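Local coordinates for protein glutathione S-transferase (Agrobacterium tumefaciens, PDB 2YCD) that probably conjugates glutathione to electrophilic compounds, as members of the glutathione S-transferase superfamily do, and is linked with herbicide detoxification in a soil bacterium, at residues A[202-205]-A[206-210]. Numbering follows the deposited sequence.
With PO4 (phosphate ion), chain C.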
loop_
_atom_site.group_PDB
_atom_site.type_symbol
_atom_site.label_atom_id
_atom_site.label_comp_id
_atom_site.label_asym_id
_atom_site.label_seq_id
_atom_site.Cartn_x
_atom_site.Cartn_y
_atom_site.Cartn_z
ATOM N N ALA A 202 3.085 21.880 -8.769
ATOM C CA ALA A 202 2.557 22.022 -10.121
ATOM C C ALA A 202 1.897 20.727 -10.593
ATOM O O ALA A 202 0.883 20.757 -11.299
ATOM C CB ALA A 202 3.675 22.453 -11.091
ATOM N N TYR A 203 2.490 19.598 -10.209
ATOM C CA TYR A 203 1.945 18.272 -10.515
ATOM C C TYR A 203 0.551 18.090 -9.882
ATOM O O TYR A 203 -0.406 17.729 -10.558
ATOM C CB TYR A 203 2.951 17.219 -10.035
ATOM C CG TYR A 203 2.472 15.777 -10.059
ATOM C CD1 TYR A 203 2.243 15.113 -11.252
ATOM C CD2 TYR A 203 2.259 15.084 -8.871
ATOM C CE1 TYR A 203 1.816 13.789 -11.274
ATOM C CE2 TYR A 203 1.846 13.765 -8.872
ATOM C CZ TYR A 203 1.618 13.117 -10.063
ATOM O OH TYR A 203 1.176 11.814 -10.059
ATOM N N VAL A 204 0.437 18.395 -8.599
ATOM C CA VAL A 204 -0.856 18.320 -7.919
ATOM C C VAL A 204 -1.872 19.246 -8.605
ATOM O O VAL A 204 -3.011 18.847 -8.856
ATOM C CB VAL A 204 -0.703 18.692 -6.445
ATOM C CG1 VAL A 204 -2.074 18.913 -5.793
ATOM C CG2 VAL A 204 0.073 17.600 -5.715
ATOM N N GLU A 205 -1.463 20.477 -8.920
ATOM C CA GLU A 205 -2.363 21.407 -9.594
ATOM C C GLU A 205 -2.778 20.919 -10.985
ATOM O O GLU A 205 -3.937 21.119 -11.398
ATOM C CB GLU A 205 -1.790 22.833 -9.651
ATOM C CG GLU A 205 -1.639 23.498 -8.272
ATOM C CD GLU A 205 -2.941 23.577 -7.483
ATOM O OE1 GLU A 205 -4.018 23.679 -8.106
ATOM O OE2 GLU A 205 -2.887 23.539 -6.233
ATOM N N ARG A 206 -1.872 20.265 -11.708
ATOM C CA ARG A 206 -2.223 19.703 -13.018
ATOM C C ARG A 206 -3.364 18.681 -12.898
ATOM O O ARG A 206 -4.271 18.627 -13.740
ATOM C CB ARG A 206 -1.010 19.045 -13.683
ATOM C CG ARG A 206 -0.064 20.036 -14.348
ATOM C CD ARG A 206 0.861 19.350 -15.358
ATOM N NE ARG A 206 1.777 18.418 -14.729
ATOM C CZ ARG A 206 2.871 18.775 -14.075
ATOM N NH1 ARG A 206 3.185 20.066 -13.942
ATOM N NH2 ARG A 206 3.654 17.850 -13.553
ATOM N N GLY A 207 -3.305 17.851 -11.856
ATOM C CA GLY A 207 -4.367 16.883 -11.621
ATOM C C GLY A 207 -5.687 17.552 -11.229
ATOM O O GLY A 207 -6.752 17.181 -11.722
ATOM N N LYS A 208 -5.610 18.530 -10.334
ATOM C CA LYS A 208 -6.800 19.224 -9.841
ATOM C C LYS A 208 -7.515 20.006 -10.936
ATOM O O LYS A 208 -8.716 20.269 -10.817
ATOM C CB LYS A 208 -6.433 20.165 -8.688
ATOM C CG LYS A 208 -5.982 19.422 -7.415
ATOM C CD LYS A 208 -5.372 20.337 -6.355
ATOM C CE LYS A 208 -6.282 21.449 -5.917
ATOM N NZ LYS A 208 -5.603 22.264 -4.853
ATOM N N ALA A 209 -6.795 20.363 -12.007
ATOM C CA ALA A 209 -7.401 21.098 -13.111
ATOM C C ALA A 209 -8.163 20.202 -14.088
ATOM O O ALA A 209 -8.872 20.703 -14.960
ATOM C CB ALA A 209 -6.325 21.904 -13.850
ATOM N N ARG A 210 -8.040 18.882 -13.973
ATOM C CA ARG A 210 -8.749 18.006 -14.901
ATOM C C ARG A 210 -10.261 18.020 -14.637
ATOM O O ARG A 210 -10.703 18.006 -13.491
ATOM C CB ARG A 210 -8.195 16.585 -14.809
ATOM C CG ARG A 210 -6.731 16.489 -15.221
ATOM C CD ARG A 210 -6.175 15.072 -15.064
ATOM N NE ARG A 210 -6.832 14.091 -15.932
ATOM C CZ ARG A 210 -6.450 13.804 -17.177
ATOM N NH1 ARG A 210 -5.414 14.433 -17.729
ATOM N NH2 ARG A 210 -7.106 12.905 -17.893
HETATM P P PO4 C . -5.782 13.718 -21.433
HETATM O O1 PO4 C . -4.874 14.782 -20.878
HETATM O O2 PO4 C . -7.143 14.325 -21.714
HETATM O O3 PO4 C . -5.228 13.156 -22.727
HETATM O O4 PO4 C . -5.932 12.581 -20.448
#
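Arg206 folds its side chain back along the helix over Ala202 and Tyr203. The chain bends at chi3 (-65°), which lays one face of the guanidinium over the backbone, with Tyr203 CA 3.5 Å above its plane. Arg206 NH2 also lies 3.6 Å from Tyr203 CB, at the edge of the phenol ring and near its plane. The two flat groups are turned 59° from each other. Arg206 NH2 donates to the carbonyl oxygen of Glu168, so the arginine joins the helix to a neighbouring loop. The Tyr203 ring packs on Trp169 and on helix 176-185, and its OH hydrogen-bonds to Asp178.

Charge pairing marks another side of the helix. Lys208 NZ approaches Glu205 OE2 at 3.3 Å in a salt bridge whose hydrogen bond is weak. Lys208 NZ also forms a salt bridge with Glu189, its stronger partner, so the ammonium group has two acidic partners. Before reaching them the lysine chain runs against Val204, with Lys208 CD 3.6 Å from Val204 CG1.

The backbone follows the i to i+4 pattern. Arg206 N hydrogen-bonds to Ala202 O at 2.8 Å, and Gly207 N and Lys208 N hydrogen-bond to Tyr203 O and Val204 O. The next hydrogen bond, Ala209 N to Glu205 O, is weak.

The guanidinium of Arg210 holds a phosphate ion, probably from the crystallisation liquor. Arg210 NH2 gives a nearly straight hydrogen bond (166°) to phosphate O4 at 2.8 Å, and Arg210 NH1 hydrogen-bonds to phosphate O1 at 3.2 Å. Arg210 NE pairs with Glu44 of helix 35-45 in the thioredoxin-like part, and Phe174 makes a cation-pi contact.

This is the C-terminal end of helix 198-208 in the all-helical C-terminal domain of the glutathione transferase fold, where Arg210 is the N-cap residue of helix 211-225.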